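Local atomic coordinates of thioredoxin domain-containing protein (Sinorhizobium meliloti, PDB entry 3U5R), a protein that is of unknown function but belongs to the AhpC/TSA family of thioredoxin-like proteins, so it may have antioxidant or oxidoreductase activity. Residues S59-N69 / G92-N101; V157-R166 / V191-I199. One frame throughout, in Å; residues are numbered along the deposited sequence.

In the fold
Followed from the N terminus, the chain enters the central mixed sheet with strand 61-66, leaves through helices 72-75 and 78-88, and returns as strand 93-99. Contact 1 closes this loop between parallel neighbours in the middle of the thioredoxin-like fold. Strand 127-129 then joins one margin of the sheet, while 146-150 and 156-160 complete the other. Contact 2 closes a later loop, in which helix 176-186 carries the chain back so that 191-199 lies against the edge strand 156-160. The two loops follow in series, neither nested nor crossed. The centres of the two contacts are about 15 Å apart and the contacts do not touch, but both involve the same sheet, one at its core and one at its border.

Contact 1 (S59-N69 / G92-N101); sequences SPALLVAFISN and GLAVVAINSN
Segments S59-N69 and G92-N101 run parallel through the bridges from A61/L93 to F66/I98, with strand axes 4.6 Å apart and inclined by 16°. They are neighbouring central strands of the thioredoxin-like fold, joined by a beta-alpha-beta connection through helices 72-75 and 78-88. Seven backbone hydrogen bonds fix the register; V96 N to L63 O, at 2.7 Å, is nearly linear. Just before strand 93-99, G92 has a positive phi, and a CB there would collide with P60 CG.

One face carries A61, L63 and A65 beside L93, V95 and A97, and meets helix 176-186 through A61 and L63. The other bears L62, V64 and F66 beside A94, V96 and I98, with helix 134-139 packed on V64, F66 and I98. V96 CG1 sits between its own N and C (chi1 47°), which brings it 3.3 Å from L63 O and 3.6 Å from V64 CG2; the two valines lie alongside, pointing the same way. F66 runs beside I98, and S100 OG meets the F66 ring at its edge, in the plane, 3.6 Å from F66 CD1, while that hydroxyl bonds to D130.

At the C-terminal end of strand 93-99, N99 directs CG opposite its backbone N (chi1 -176°), placing the amide beside S68 and N69. Its OD1 takes N101 N at 3.1 Å, an Asx turn, and also K129 NZ; its ND2 bonds to E109. With a leucine at N99, K129 and E109 would each probably lose a polar mate, and the N101 amide its side-chain acceptor. At the middle residue of this turn a water joins the segments, donating to I67 O at 2.7 Å and accepting from S100 N at 2.7 Å.

Contact 2 (V157-R166 / V191-I199); sequences VYHGQFDDAR and VGTTQVPSI
Q195 reaches across to V157, Y158 and H159 and grips the backbone of strand 156-160, the outermost strand on its side of the mixed sheet, where V157 and Y158 form a classic beta bulge opposite L149. The side chain leaves with CG opposite its own carbonyl carbon (chi1 -46°) and continues extended, running past the Y158 ring in the reverse sense. Its CB lies 3.7 Å from H159 O, CG 3.8 Å from Y158 CD1, and CD 3.5 Å from the same ring carbon, with amide and ring planes 38° apart. At the tip, OE1 accepts from H159 N at 2.9 Å, the donor standing 40° above the carbonyl plane, while NE2 donates to V157 O at 3.0 Å, close to the plane of its own amide. Two bonds of opposite polarity thus satisfy edge-strand backbone groups and hold this amide against turning over.

One step along the loop, its backbone takes over from the Q195 side chain: Q161 N donates to V196 O at 2.8 Å. A CB on G160 would strike that same V196 O, so glycine suits the close passage. V191 lies across V157, and its CG1 also meets Y158. Past the strand, V196 CG1 packs against Q161 OE1, which accepts from R166 NH2; the Q161 NE2 bonds to D164 and D177. R166 NH1 meets D163 O and A165 O, so backbone oxygens help fix the guanidinium, whose NE lies against I199 CG1. Y158 OH donates to Q161 O in the carbonyl plane at 2.6 Å, and takes a proton from a water that accepts from V196 N at 2.9 Å.

Contact 1 (S59-N69 / G92-N101)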
ATOM      1  N   SER A  59     -14.773  -5.083   5.556  1.00 19.82           N
ATOM      2  CA  SER A  59     -13.728  -6.034   5.226  1.00 17.69           C
ATOM      3  C   SER A  59     -12.910  -6.342   6.473  1.00 17.56           C
ATOM      4  O   SER A  59     -12.343  -5.428   7.065  1.00 18.50           O
ATOM      5  CB  SER A  59     -12.799  -5.499   4.135  1.00 18.19           C
ATOM      6  OG  SER A  59     -13.542  -5.193   2.966  1.00 18.89           O
ATOM      7  N   PRO A  60     -12.830  -7.629   6.889  1.00 18.14           N
ATOM      8  CA  PRO A  60     -12.038  -7.956   8.105  1.00 17.69           C
ATOM      9  C   PRO A  60     -10.559  -7.638   7.949  1.00 18.27           C
ATOM     10  O   PRO A  60      -9.896  -7.264   8.948  1.00 18.71           O
ATOM     11  CB  PRO A  60     -12.280  -9.475   8.312  1.00 18.10           C
ATOM     12  CG  PRO A  60     -12.756  -9.971   6.847  1.00 19.72           C
ATOM     13  CD  PRO A  60     -13.556  -8.791   6.345  1.00 16.47           C
ATOM     14  N   ALA A  61      -9.994  -7.718   6.726  1.00 16.56           N
ATOM     15  CA  ALA A  61      -8.604  -7.264   6.571  1.00 15.12           C
ATOM     16  C   ALA A  61      -8.507  -6.030   5.703  1.00 14.67           C
ATOM     17  O   ALA A  61      -9.207  -5.935   4.657  1.00 13.92           O
ATOM     18  CB  ALA A  61      -7.666  -8.410   5.977  1.00 13.62           C
ATOM     19  N   LEU A  62      -7.581  -5.113   6.051  1.00 12.72           N
ATOM     20  CA  LEU A  62      -7.422  -3.894   5.276  1.00 11.29           C
ATOM     21  C   LEU A  62      -5.943  -3.642   5.042  1.00 11.96           C
ATOM     22  O   LEU A  62      -5.136  -3.556   6.018  1.00 11.31           O
ATOM     23  CB  LEU A  62      -8.086  -2.669   5.958  1.00 12.39           C
ATOM     24  CG  LEU A  62      -7.618  -1.312   5.384  1.00 16.26           C
ATOM     25  CD1 LEU A  62      -8.344  -1.075   4.028  1.00 12.54           C
ATOM     26  CD2 LEU A  62      -7.945  -0.130   6.329  1.00 11.62           C
ATOM     27  N   LEU A  63      -5.560  -3.575   3.754  1.00  8.86           N
ATOM     28  CA  LEU A  63      -4.207  -3.236   3.389  1.00 11.72           C
ATOM     29  C   LEU A  63      -4.143  -1.760   2.933  1.00 11.99           C
ATOM     30  O   LEU A  63      -4.886  -1.367   2.007  1.00 12.22           O
ATOM     31  CB  LEU A  63      -3.692  -4.161   2.284  1.00 20.00           C
ATOM     32  CG  LEU A  63      -2.288  -3.864   1.751  1.00 20.00           C
ATOM     33  CD1 LEU A  63      -1.251  -4.034   2.850  1.00 20.00           C
ATOM     34  CD2 LEU A  63      -1.965  -4.753   0.561  1.00 20.00           C
ATOM     35  N   VAL A  64      -3.237  -0.962   3.525  1.00 11.90           N
ATOM     36  CA  VAL A  64      -3.027   0.394   3.092  1.00 11.46           C
ATOM     37  C   VAL A  64      -1.628   0.385   2.501  1.00 13.45           C
ATOM     38  O   VAL A  64      -0.659   0.001   3.194  1.00 13.39           O
ATOM     39  CB  VAL A  64      -3.100   1.399   4.240  1.00 13.92           C
ATOM     40  CG1 VAL A  64      -2.833   2.857   3.693  1.00 13.36           C
ATOM     41  CG2 VAL A  64      -4.472   1.322   4.931  1.00 10.73           C
ATOM     42  N   ALA A  65      -1.493   0.797   1.223  1.00 12.11           N
ATOM     43  CA  ALA A  65      -0.226   0.638   0.516  1.00 12.49           C
ATOM     44  C   ALA A  65       0.200   1.921  -0.053  1.00 11.72           C
ATOM     45  O   ALA A  65      -0.554   2.522  -0.863  1.00 14.64           O
ATOM     46  CB  ALA A  65      -0.415  -0.454  -0.667  1.00 13.88           C
ATOM     47  N   PHE A  66       1.354   2.433   0.358  1.00 11.18           N
ATOM     48  CA  PHE A  66       1.852   3.677  -0.239  1.00 11.98           C
ATOM     49  C   PHE A  66       2.719   3.321  -1.441  1.00 14.86           C
ATOM     50  O   PHE A  66       3.747   2.672  -1.301  1.00 14.59           O
ATOM     51  CB  PHE A  66       2.649   4.508   0.788  1.00 11.72           C
ATOM     52  CG  PHE A  66       1.786   5.007   1.896  1.00 11.27           C
ATOM     53  CD1 PHE A  66       1.261   6.290   1.864  1.00 12.56           C
ATOM     54  CD2 PHE A  66       1.410   4.152   2.911  1.00 11.98           C
ATOM     55  CE1 PHE A  66       0.408   6.736   2.861  1.00 13.86           C
ATOM     56  CE2 PHE A  66       0.534   4.590   3.937  1.00 13.78           C
ATOM     57  CZ  PHE A  66       0.063   5.882   3.914  1.00 13.35           C
ATOM     58  N   ILE A  67       2.287   3.720  -2.629  1.00 15.18           N
ATOM     59  CA  ILE A  67       3.015   3.358  -3.824  1.00 14.87           C
ATOM     60  C   ILE A  67       3.298   4.611  -4.689  1.00 15.90           C
ATOM     61  O   ILE A  67       3.106   5.733  -4.243  1.00 14.35           O
ATOM     62  CB  ILE A  67       2.257   2.251  -4.617  1.00 15.73           C
ATOM     63  CG1 ILE A  67       0.856   2.710  -5.034  1.00 16.14           C
ATOM     64  CG2 ILE A  67       2.119   1.022  -3.803  1.00 13.03           C
ATOM     65  CD1 ILE A  67       0.243   1.692  -5.988  1.00 11.67           C
ATOM     66  N   SER A  68       3.702   4.397  -5.934  1.00 16.16           N
ATOM     67  CA  SER A  68       4.176   5.440  -6.796  1.00 17.49           C
ATOM     68  C   SER A  68       3.908   4.921  -8.255  1.00 17.87           C
ATOM     69  O   SER A  68       3.717   3.707  -8.465  1.00 16.21           O
ATOM     70  CB  SER A  68       5.694   5.645  -6.566  1.00 18.47           C
ATOM     71  OG  SER A  68       6.344   6.126  -7.747  1.00 24.64           O
ATOM     72  N   ASN A  69       3.821   5.840  -9.208  1.00 18.31           N
ATOM     73  CA  ASN A  69       3.667   5.479 -10.610  1.00 21.69           C
ATOM     74  C   ASN A  69       4.989   5.148 -11.333  1.00 23.70           C
ATOM     75  O   ASN A  69       4.942   4.520 -12.403  1.00 26.68           O
ATOM     76  CB  ASN A  69       2.963   6.627 -11.386  1.00 20.69           C
ATOM     77  CG  ASN A  69       1.541   6.864 -10.872  1.00 22.99           C
ATOM     78  OD1 ASN A  69       0.871   5.903 -10.391  1.00 18.01           O
ATOM     79  ND2 ASN A  69       1.104   8.113 -10.888  1.00 18.42           N
ATOM     80  N   GLY A  92     -12.477 -11.005   1.783  1.00 19.01           N
ATOM     81  CA  GLY A  92     -12.566 -10.196   2.974  1.00 18.29           C
ATOM     82  C   GLY A  92     -11.392  -9.231   3.104  1.00 17.56           C
ATOM     83  O   GLY A  92     -11.336  -8.508   4.071  1.00 17.08           O
ATOM     84  N   LEU A  93     -10.527  -9.139   2.080  1.00 15.78           N
ATOM     85  CA  LEU A  93      -9.480  -8.118   2.075  1.00 16.47           C
ATOM     86  C   LEU A  93      -9.914  -6.855   1.296  1.00 16.34           C
ATOM     87  O   LEU A  93     -10.367  -6.979   0.147  1.00 15.63           O
ATOM     88  CB  LEU A  93      -8.236  -8.689   1.419  1.00 15.57           C
ATOM     89  CG  LEU A  93      -7.165  -7.651   1.238  1.00 16.86           C
ATOM     90  CD1 LEU A  93      -6.510  -7.425   2.616  1.00  9.85           C
ATOM     91  CD2 LEU A  93      -6.173  -8.163   0.246  1.00 15.50           C
ATOM     92  N   ALA A  94      -9.811  -5.683   1.922  1.00 13.95           N
ATOM     93  CA  ALA A  94      -9.879  -4.411   1.243  1.00 15.09           C
ATOM     94  C   ALA A  94      -8.461  -3.909   1.016  1.00 14.44           C
ATOM     95  O   ALA A  94      -7.626  -3.992   1.917  1.00 12.97           O
ATOM     96  CB  ALA A  94     -10.663  -3.389   2.079  1.00 13.41           C
ATOM     97  N   VAL A  95      -8.178  -3.384  -0.170  1.00 13.75           N
ATOM     98  CA  VAL A  95      -6.875  -2.765  -0.452  1.00 12.82           C
ATOM     99  C   VAL A  95      -7.081  -1.339  -0.777  1.00 15.24           C
ATOM    100  O   VAL A  95      -7.968  -0.972  -1.580  1.00 15.37           O
ATOM    101  CB  VAL A  95      -6.113  -3.449  -1.641  1.00 15.34           C
ATOM    102  CG1 VAL A  95      -4.827  -2.688  -2.012  1.00 12.78           C
ATOM    103  CG2 VAL A  95      -5.782  -4.945  -1.314  1.00 14.48           C
ATOM    104  N   VAL A  96      -6.283  -0.459  -0.157  1.00 15.93           N
ATOM    105  CA  VAL A  96      -6.315   0.957  -0.567  1.00 16.28           C
ATOM    106  C   VAL A  96      -4.925   1.346  -0.862  1.00 15.54           C
ATOM    107  O   VAL A  96      -4.075   1.223   0.052  1.00 15.49           O
ATOM    108  CB  VAL A  96      -6.908   1.876   0.517  1.00 20.00           C
ATOM    109  CG1 VAL A  96      -6.287   1.572   1.871  1.00 20.00           C
ATOM    110  CG2 VAL A  96      -6.706   3.338   0.146  1.00 20.00           C
ATOM    111  N   ALA A  97      -4.679   1.887  -2.065  1.00 13.93           N
ATOM    112  CA  ALA A  97      -3.374   2.413  -2.398  1.00 13.20           C
ATOM    113  C   ALA A  97      -3.327   3.913  -2.391  1.00 11.92           C
ATOM    114  O   ALA A  97      -4.292   4.537  -2.780  1.00 10.26           O
ATOM    115  CB  ALA A  97      -2.925   1.888  -3.808  1.00 14.37           C
ATOM    116  N   ILE A  98      -2.189   4.506  -2.031  1.00 11.44           N
ATOM    117  CA  ILE A  98      -2.102   5.953  -1.845  1.00 12.79           C
ATOM    118  C   ILE A  98      -0.783   6.441  -2.486  1.00 14.27           C
ATOM    119  O   ILE A  98       0.269   5.859  -2.267  1.00 14.89           O
ATOM    120  CB  ILE A  98      -2.105   6.348  -0.333  1.00 12.69           C
ATOM    121  CG1 ILE A  98      -3.449   5.957   0.306  1.00 13.64           C
ATOM    122  CG2 ILE A  98      -1.863   7.891  -0.175  1.00 12.29           C
ATOM    123  CD1 ILE A  98      -3.423   6.012   1.875  1.00 14.61           C
ATOM    124  N   ASN A  99      -0.861   7.474  -3.286  1.00 11.93           N
ATOM    125  CA  ASN A  99       0.336   8.044  -3.871  1.00 14.51           C
ATOM    126  C   ASN A  99       0.517   9.370  -3.143  1.00 15.41           C
ATOM    127  O   ASN A  99      -0.293  10.312  -3.366  1.00 15.40           O
ATOM    128  CB  ASN A  99       0.102   8.277  -5.368  1.00 13.03           C
ATOM    129  CG  ASN A  99       1.312   8.775  -6.055  1.00 15.44           C
ATOM    130  OD1 ASN A  99       2.001   9.706  -5.566  1.00 17.22           O
ATOM    131  ND2 ASN A  99       1.642   8.138  -7.185  1.00 13.89           N
ATOM    132  N   SER A 100       1.517   9.467  -2.275  1.00 14.80           N
ATOM    133  CA  SER A 100       1.756  10.718  -1.533  1.00 17.25           C
ATOM    134  C   SER A 100       2.889  11.539  -2.098  1.00 18.65           C
ATOM    135  O   SER A 100       3.267  12.529  -1.482  1.00 18.73           O
ATOM    136  CB  SER A 100       2.122  10.469  -0.070  1.00 19.14           C
ATOM    137  OG  SER A 100       1.162   9.631   0.466  1.00 20.61           O
ATOM    138  N   ASN A 101       3.404  11.149  -3.264  1.00 17.53           N
ATOM    139  CA  ASN A 101       4.572  11.812  -3.787  1.00 19.73           C
ATOM    140  C   ASN A 101       4.255  13.233  -4.360  1.00 21.76           C
ATOM    141  O   ASN A 101       3.215  13.460  -5.002  1.00 18.29           O
ATOM    142  CB  ASN A 101       5.237  10.941  -4.853  1.00 19.55           C
ATOM    143  CG  ASN A 101       6.083   9.809  -4.270  1.00 18.63           C
ATOM    144  OD1 ASN A 101       6.611   8.997  -5.016  1.00 27.49           O
ATOM    145  ND2 ASN A 101       6.224   9.747  -2.970  1.00 16.12           N
TER
HETATM  146  O   HOH W   1       3.317   7.395  -2.136  1.00 23.75           O

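Contact 2 (V157-R166 / V191-I199)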
ATOM      1  N   VAL A 157      -1.052  -5.444  11.958  1.00 11.67           N
ATOM      2  CA  VAL A 157      -0.571  -6.802  12.171  1.00 11.71           C
ATOM      3  C   VAL A 157       0.568  -7.181  11.302  1.00 12.56           C
ATOM      4  O   VAL A 157       1.282  -8.139  11.620  1.00 12.20           O
ATOM      5  CB  VAL A 157      -1.663  -7.873  11.987  1.00 12.62           C
ATOM      6  CG1 VAL A 157      -2.702  -7.831  13.196  1.00 13.99           C
ATOM      7  CG2 VAL A 157      -2.471  -7.694  10.599  1.00 12.37           C
ATOM      8  N   TYR A 158       0.749  -6.476  10.173  1.00 11.21           N
ATOM      9  CA  TYR A 158       1.930  -6.769   9.361  1.00 13.15           C
ATOM     10  C   TYR A 158       2.373  -5.478   8.721  1.00 13.03           C
ATOM     11  O   TYR A 158       1.531  -4.707   8.247  1.00 13.01           O
ATOM     12  CB  TYR A 158       1.638  -7.850   8.268  1.00 11.29           C
ATOM     13  CG  TYR A 158       2.819  -8.100   7.312  1.00 14.18           C
ATOM     14  CD1 TYR A 158       3.757  -9.096   7.601  1.00 12.79           C
ATOM     15  CD2 TYR A 158       3.005  -7.342   6.145  1.00 13.95           C
ATOM     16  CE1 TYR A 158       4.868  -9.355   6.742  1.00 14.69           C
ATOM     17  CE2 TYR A 158       4.121  -7.600   5.244  1.00 14.83           C
ATOM     18  CZ  TYR A 158       5.025  -8.585   5.566  1.00 14.81           C
ATOM     19  OH  TYR A 158       6.089  -8.849   4.800  1.00 15.82           O
ATOM     20  N   HIS A 159       3.686  -5.240   8.746  1.00 13.38           N
ATOM     21  CA  HIS A 159       4.284  -4.058   8.183  1.00 14.10           C
ATOM     22  C   HIS A 159       5.592  -4.516   7.574  1.00 15.05           C
ATOM     23  O   HIS A 159       6.524  -4.891   8.259  1.00 14.11           O
ATOM     24  CB  HIS A 159       4.466  -2.918   9.230  1.00 13.91           C
ATOM     25  CG  HIS A 159       5.119  -1.696   8.683  1.00 15.56           C
ATOM     26  ND1 HIS A 159       4.799  -1.181   7.441  1.00 21.68           N
ATOM     27  CD2 HIS A 159       6.115  -0.921   9.162  1.00  9.82           C
ATOM     28  CE1 HIS A 159       5.542  -0.126   7.199  1.00 10.49           C
ATOM     29  NE2 HIS A 159       6.344   0.056   8.233  1.00 20.42           N
ATOM     30  N   GLY A 160       5.650  -4.573   6.249  1.00 15.88           N
ATOM     31  CA  GLY A 160       6.922  -4.982   5.628  1.00 15.54           C
ATOM     32  C   GLY A 160       6.751  -5.316   4.147  1.00 16.83           C
ATOM     33  O   GLY A 160       5.819  -4.853   3.492  1.00 15.28           O
ATOM     34  N   GLN A 161       7.711  -6.073   3.651  1.00 14.77           N
ATOM     35  CA  GLN A 161       7.870  -6.384   2.219  1.00 13.05           C
ATOM     36  C   GLN A 161       6.681  -7.173   1.661  1.00 12.73           C
ATOM     37  O   GLN A 161       5.945  -7.982   2.345  1.00 13.13           O
ATOM     38  CB  GLN A 161       9.214  -7.148   2.016  1.00  9.35           C
ATOM     39  CG  GLN A 161       9.154  -8.637   2.437  1.00 11.01           C
ATOM     40  CD  GLN A 161      10.521  -9.344   2.224  1.00 15.16           C
ATOM     41  OE1 GLN A 161      11.494  -8.706   1.883  1.00 12.77           O
ATOM     42  NE2 GLN A 161      10.569 -10.617   2.427  1.00 13.69           N
ATOM     43  N   PHE A 162       6.448  -6.988   0.382  1.00 12.71           N
ATOM     44  CA  PHE A 162       5.412  -7.788  -0.332  1.00 13.08           C
ATOM     45  C   PHE A 162       5.925  -9.231  -0.405  1.00 13.66           C
ATOM     46  O   PHE A 162       5.176 -10.254  -0.243  1.00 13.35           O
ATOM     47  CB  PHE A 162       5.257  -7.113  -1.723  1.00 13.39           C
ATOM     48  CG  PHE A 162       4.192  -7.692  -2.605  1.00 14.90           C
ATOM     49  CD1 PHE A 162       2.849  -7.656  -2.224  1.00 17.74           C
ATOM     50  CD2 PHE A 162       4.531  -8.209  -3.874  1.00 17.15           C
ATOM     51  CE1 PHE A 162       1.834  -8.190  -3.076  1.00 16.76           C
ATOM     52  CE2 PHE A 162       3.557  -8.739  -4.757  1.00 18.75           C
ATOM     53  CZ  PHE A 162       2.178  -8.713  -4.374  1.00 19.47           C
ATOM     54  N   ASP A 163       7.224  -9.341  -0.689  1.00 15.40           N
ATOM     55  CA  ASP A 163       7.931 -10.634  -0.701  1.00 16.68           C
ATOM     56  C   ASP A 163       9.400 -10.301  -0.892  1.00 17.34           C
ATOM     57  O   ASP A 163       9.771  -9.115  -0.841  1.00 16.34           O
ATOM     58  CB  ASP A 163       7.450 -11.496  -1.888  1.00 18.98           C
ATOM     59  CG  ASP A 163       7.571 -10.727  -3.248  1.00 24.30           C
ATOM     60  OD1 ASP A 163       8.440  -9.790  -3.368  1.00 30.96           O
ATOM     61  OD2 ASP A 163       6.812 -11.057  -4.203  1.00 30.12           O
ATOM     62  N   ASP A 164      10.223 -11.301  -1.200  1.00 17.18           N
ATOM     63  CA  ASP A 164      11.700 -11.141  -1.156  1.00 20.38           C
ATOM     64  C   ASP A 164      12.233 -10.535  -2.495  1.00 19.36           C
ATOM     65  O   ASP A 164      13.456 -10.311  -2.633  1.00 19.36           O
ATOM     66  CB  ASP A 164      12.418 -12.528  -0.937  1.00 22.15           C
ATOM     67  CG  ASP A 164      12.305 -13.105   0.517  1.00 34.19           C
ATOM     68  OD1 ASP A 164      12.347 -12.308   1.491  1.00 40.57           O
ATOM     69  OD2 ASP A 164      12.258 -14.405   0.696  1.00 37.26           O
ATOM     70  N   ALA A 165      11.365 -10.336  -3.497  1.00 18.24           N
ATOM     71  CA  ALA A 165      11.826  -9.847  -4.806  1.00 16.90           C
ATOM     72  C   ALA A 165      12.281  -8.383  -4.716  1.00 17.91           C
ATOM     73  O   ALA A 165      11.631  -7.506  -4.035  1.00 16.31           O
ATOM     74  CB  ALA A 165      10.733 -10.017  -5.879  1.00 16.51           C
ATOM     75  N   ARG A 166      13.388  -8.093  -5.415  1.00 15.59           N
ATOM     76  CA  ARG A 166      13.912  -6.722  -5.544  1.00 15.54           C
ATOM     77  C   ARG A 166      14.343  -6.505  -6.990  1.00 14.39           C
ATOM     78  O   ARG A 166      14.602  -7.464  -7.679  1.00 13.00           O
ATOM     79  CB  ARG A 166      15.161  -6.514  -4.616  1.00 14.63           C
ATOM     80  CG  ARG A 166      14.871  -6.779  -3.080  1.00 17.66           C
ATOM     81  CD  ARG A 166      14.020  -5.618  -2.430  1.00 16.13           C
ATOM     82  NE  ARG A 166      13.816  -5.796  -0.977  1.00 17.95           N
ATOM     83  CZ  ARG A 166      12.869  -6.534  -0.377  1.00 21.90           C
ATOM     84  NH1 ARG A 166      12.003  -7.252  -1.103  1.00 16.83           N
ATOM     85  NH2 ARG A 166      12.797  -6.590   0.995  1.00 17.48           N
ATOM     86  N   VAL A 191      -0.251 -13.581  12.628  1.00 28.69           N
ATOM     87  CA  VAL A 191       0.663 -13.305  11.525  1.00 25.91           C
ATOM     88  C   VAL A 191       2.094 -13.727  11.965  1.00 27.66           C
ATOM     89  O   VAL A 191       2.429 -13.585  13.139  1.00 26.45           O
ATOM     90  CB  VAL A 191       0.599 -11.821  11.105  1.00 25.50           C
ATOM     91  CG1 VAL A 191       1.680 -11.511  10.019  1.00 20.68           C
ATOM     92  CG2 VAL A 191      -0.799 -11.515  10.588  1.00 21.30           C
ATOM     93  N   GLY A 192       2.906 -14.268  11.051  1.00 27.66           N
ATOM     94  CA  GLY A 192       4.287 -14.694  11.393  1.00 27.45           C
ATOM     95  C   GLY A 192       5.085 -13.489  11.930  1.00 28.87           C
ATOM     96  O   GLY A 192       4.829 -12.303  11.575  1.00 28.28           O
ATOM     97  N   THR A 193       6.053 -13.768  12.792  1.00 28.50           N
ATOM     98  CA  THR A 193       6.753 -12.707  13.516  1.00 30.01           C
ATOM     99  C   THR A 193       7.947 -12.149  12.707  1.00 29.09           C
ATOM    100  O   THR A 193       8.417 -11.094  13.004  1.00 29.81           O
ATOM    101  CB  THR A 193       7.300 -13.260  14.863  1.00 31.44           C
ATOM    102  OG1 THR A 193       8.220 -14.299  14.537  1.00 30.16           O
ATOM    103  CG2 THR A 193       6.155 -13.855  15.750  1.00 33.07           C
ATOM    104  N   THR A 194       8.402 -12.849  11.677  1.00 29.73           N
ATOM    105  CA  THR A 194       9.440 -12.322  10.775  1.00 29.84           C
ATOM    106  C   THR A 194       8.787 -11.380   9.800  1.00 27.80           C
ATOM    107  O   THR A 194       8.054 -11.845   8.877  1.00 29.33           O
ATOM    108  CB  THR A 194      10.073 -13.453   9.914  1.00 31.05           C
ATOM    109  OG1 THR A 194      10.625 -14.404  10.802  1.00 35.68           O
ATOM    110  CG2 THR A 194      11.235 -12.920   8.891  1.00 33.52           C
ATOM    111  N   GLN A 195       9.028 -10.082   9.981  1.00 23.26           N
ATOM    112  CA  GLN A 195       8.535  -9.117   9.019  1.00 20.59           C
ATOM    113  C   GLN A 195       9.721  -8.315   8.504  1.00 19.79           C
ATOM    114  O   GLN A 195      10.185  -7.347   9.121  1.00 19.20           O
ATOM    115  CB  GLN A 195       7.423  -8.210   9.590  1.00 19.35           C
ATOM    116  CG  GLN A 195       6.372  -9.031  10.354  1.00 18.65           C
ATOM    117  CD  GLN A 195       5.120  -8.269  10.740  1.00 14.48           C
ATOM    118  OE1 GLN A 195       5.031  -7.054  10.559  1.00 12.99           O
ATOM    119  NE2 GLN A 195       4.151  -8.985  11.306  1.00 18.90           N
ATOM    120  N   VAL A 196      10.148  -8.639   7.296  1.00 18.24           N
ATOM    121  CA  VAL A 196      11.279  -7.887   6.704  1.00 17.89           C
ATOM    122  C   VAL A 196      10.807  -6.529   6.226  1.00 17.66           C
ATOM    123  O   VAL A 196       9.801  -6.450   5.532  1.00 19.61           O
ATOM    124  CB  VAL A 196      11.835  -8.682   5.544  1.00 18.70           C
ATOM    125  CG1 VAL A 196      13.033  -7.907   4.878  1.00 18.39           C
ATOM    126  CG2 VAL A 196      12.202 -10.175   6.052  1.00 22.31           C
ATOM    127  N   PRO A 197      11.550  -5.467   6.535  1.00 17.55           N
ATOM    128  CA  PRO A 197      11.128  -4.141   6.106  1.00 17.60           C
ATOM    129  C   PRO A 197      11.097  -4.026   4.562  1.00 18.44           C
ATOM    130  O   PRO A 197      11.949  -4.615   3.911  1.00 16.41           O
ATOM    131  CB  PRO A 197      12.212  -3.202   6.659  1.00 17.07           C
ATOM    132  CG  PRO A 197      12.904  -4.018   7.797  1.00 20.23           C
ATOM    133  CD  PRO A 197      12.724  -5.471   7.464  1.00 17.66           C
ATOM    134  N   SER A 198      10.153  -3.260   3.987  1.00 16.42           N
ATOM    135  CA  SER A 198      10.220  -3.099   2.538  1.00 17.92           C
ATOM    136  C   SER A 198      11.310  -2.089   2.265  1.00 18.97           C
ATOM    137  O   SER A 198      11.735  -1.343   3.153  1.00 17.97           O
ATOM    138  CB  SER A 198       8.885  -2.589   1.952  1.00 17.77           C
ATOM    139  OG  SER A 198       8.534  -1.370   2.583  1.00 24.01           O
ATOM    140  N   ILE A 199      11.735  -2.054   1.014  1.00 20.68           N
ATOM    141  CA  ILE A 199      12.721  -1.111   0.524  1.00 22.31           C
ATOM    142  C   ILE A 199      12.123  -0.445  -0.653  1.00 20.46           C
ATOM    143  O   ILE A 199      11.480  -1.112  -1.477  1.00 20.30           O
ATOM    144  CB  ILE A 199      13.925  -1.860  -0.002  1.00 22.89           C
ATOM    145  CG1 ILE A 199      14.537  -2.671   1.139  1.00 29.79           C
ATOM    146  CG2 ILE A 199      14.982  -0.848  -0.629  1.00 29.49           C
ATOM    147  CD1 ILE A 199      15.428  -1.865   2.055  1.00 36.45           C
TER
HETATM  148  O   HOH W   2       8.310 -10.109   5.673  1.00 20.66           O
HETATM  149  O   HOH W   3       8.883  -4.461   8.789  1.00 25.55           O
HETATM  150  O   HOH W   4       6.207  -1.687   4.269  1.00 16.40           O